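PDB 5XOM: glycosaminoglycan xylosylkinase from Hydra vulgaris, which probably transfers phosphate from ATP to xylose in the glycosaminoglycan linkage region of proteoglycans, as a secretory-pathway kinase of the Fam20 family. Local coordinates for residues N159-V164 and S202-E207. Residues are numbered along the deposited sequence; the frame is centred on the assembly and turned at random.
Sequences NLAAEV and SNVTME. With NAG (2-acetamido-2-deoxy-beta-D-glucopyranose), chain C.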
# COMPACT_ATOMS: atom_id res chain seq x y z
N ASN A 159 18.74 2.46 -25.89
CA ASN A 159 19.83 2.78 -26.82
C ASN A 159 20.70 1.54 -26.95
O ASN A 159 21.52 1.25 -26.07
CB ASN A 159 20.64 3.97 -26.32
CG ASN A 159 21.77 4.34 -27.28
OD1 ASN A 159 22.44 3.49 -27.85
ND2 ASN A 159 21.98 5.63 -27.45
N LEU A 160 20.55 0.80 -28.05
CA LEU A 160 21.28 -0.46 -28.19
C LEU A 160 22.79 -0.23 -28.21
O LEU A 160 23.55 -1.02 -27.64
CB LEU A 160 20.85 -1.19 -29.46
CG LEU A 160 19.41 -1.72 -29.54
CD1 LEU A 160 19.16 -2.28 -30.93
CD2 LEU A 160 19.16 -2.77 -28.46
N ALA A 161 23.24 0.86 -28.84
CA ALA A 161 24.67 1.10 -28.96
C ALA A 161 25.30 1.43 -27.61
O ALA A 161 26.37 0.91 -27.28
CB ALA A 161 24.93 2.23 -29.97
N ALA A 162 24.64 2.28 -26.81
CA ALA A 162 25.23 2.71 -25.55
C ALA A 162 24.93 1.77 -24.38
O ALA A 162 25.77 1.64 -23.48
CB ALA A 162 24.73 4.12 -25.19
N GLU A 163 23.78 1.10 -24.37
CA GLU A 163 23.36 0.34 -23.19
C GLU A 163 23.49 -1.16 -23.33
O GLU A 163 23.73 -1.83 -22.32
CB GLU A 163 21.89 0.65 -22.86
CG GLU A 163 21.57 2.10 -22.60
CD GLU A 163 20.12 2.30 -22.21
OE1 GLU A 163 19.78 2.05 -21.03
OE2 GLU A 163 19.30 2.67 -23.08
N VAL A 164 23.33 -1.72 -24.52
CA VAL A 164 23.30 -3.17 -24.70
C VAL A 164 24.62 -3.71 -25.22
O VAL A 164 25.21 -4.62 -24.63
CB VAL A 164 22.12 -3.58 -25.61
CG1 VAL A 164 22.20 -5.06 -25.94
CG2 VAL A 164 20.81 -3.26 -24.92
N SER A 202 14.97 2.14 -34.30
CA SER A 202 14.99 3.38 -35.08
C SER A 202 16.37 4.00 -34.89
O SER A 202 16.68 4.54 -33.83
CB SER A 202 13.89 4.34 -34.62
OG SER A 202 12.65 3.66 -34.52
N ASN A 203 17.22 3.89 -35.93
CA ASN A 203 18.67 4.14 -35.90
C ASN A 203 19.23 3.20 -34.83
O ASN A 203 19.47 2.03 -35.12
CB ASN A 203 19.09 5.65 -35.77
CG ASN A 203 20.67 5.83 -35.89
OD1 ASN A 203 21.36 4.82 -35.76
ND2 ASN A 203 21.25 7.07 -36.14
N VAL A 204 19.43 3.66 -33.59
CA VAL A 204 19.90 2.76 -32.54
C VAL A 204 18.95 2.68 -31.35
O VAL A 204 19.26 2.00 -30.37
CB VAL A 204 21.32 3.12 -32.05
CG1 VAL A 204 22.31 3.09 -33.20
CG2 VAL A 204 21.32 4.48 -31.38
N THR A 205 17.80 3.35 -31.40
CA THR A 205 16.88 3.40 -30.26
C THR A 205 15.78 2.36 -30.46
O THR A 205 14.98 2.47 -31.39
CB THR A 205 16.28 4.80 -30.11
OG1 THR A 205 17.36 5.74 -29.95
CG2 THR A 205 15.36 4.87 -28.89
N MET A 206 15.75 1.34 -29.60
CA MET A 206 14.79 0.26 -29.75
C MET A 206 13.74 0.32 -28.64
O MET A 206 14.07 0.27 -27.45
CB MET A 206 15.49 -1.10 -29.77
CG MET A 206 14.54 -2.28 -29.87
SD MET A 206 15.39 -3.85 -29.69
CE MET A 206 15.70 -4.24 -31.38
N GLU A 207 12.48 0.42 -29.06
CA GLU A 207 11.34 0.38 -28.15
C GLU A 207 11.04 -1.06 -27.77
O GLU A 207 11.10 -1.97 -28.60
CB GLU A 207 10.14 1.02 -28.84
CG GLU A 207 8.84 1.03 -28.05
CD GLU A 207 7.65 1.54 -28.87
OE1 GLU A 207 6.52 1.05 -28.65
OE2 GLU A 207 7.85 2.40 -29.75
C1 NAG C . 20.97 8.44 -36.52
C2 NAG C . 22.31 9.29 -36.75
C3 NAG C . 22.45 9.83 -38.19
C4 NAG C . 22.10 8.80 -39.24
C5 NAG C . 20.68 8.36 -39.00
C6 NAG C . 20.22 7.32 -40.00
C7 NAG C . 22.69 10.36 -34.52
C8 NAG C . 22.79 11.68 -33.82
N2 NAG C . 22.42 10.42 -35.83
O3 NAG C . 23.78 10.29 -38.40
O4 NAG C . 22.16 9.41 -40.52
O5 NAG C . 20.61 7.74 -37.72
O6 NAG C . 18.81 7.33 -40.13
O7 NAG C . 22.81 9.30 -33.93
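Leu-160 N donates to Val-204 O over 2.9 Å, almost straight in line with the carbonyl, with a C=O...N angle of 166°. This bond prolongs the antiparallel pairing of strands 153-159 and 205-212, in which Asn-159 and Thr-205 form a non-hydrogen-bonded pair, just as the first strand winds into helix 160-164. The tight part is the buried apolar pair: Leu-160 CG packs on Met-206 CB at 4.0 Å, and its two methyls divide the thioether, CD1 meeting CE and CD2 meeting SD. Leu-160 also touches Leu-184, and Met-206 touches Phe-110 and Phe-186. On the solvent side, exposed Ala-161 and partly exposed Val-204 meet through one methyl pair, CB to CG1 at 4.2 Å, and the adjoining type II' turn of residues 202-205 carries N-acetylglucosamine on Asn-203 ND2.

Asn-159 stands on this outer side. A chi1 of -179° swings CG away from the backbone N and sets the amide alongside Val-204, OD1 standing 3.8 Å from CG2; OD1 also caps the helix, accepting from Ala-162 N at 2.7 Å, the donor 55° out of the carbonyl plane. Replacing it with an alanine would probably leave Ala-162 N without its capping acceptor and uncover Val-204 CG2. Glu-163 OE2 accepts a hydrogen bond from Asn-159 N, and OE1 forms a salt bridge with Arg-156. Backbone and side-chain hydrogen bonds thus set the strand-to-helix turn, while Leu-160 and Met-206 supply its apolar packing.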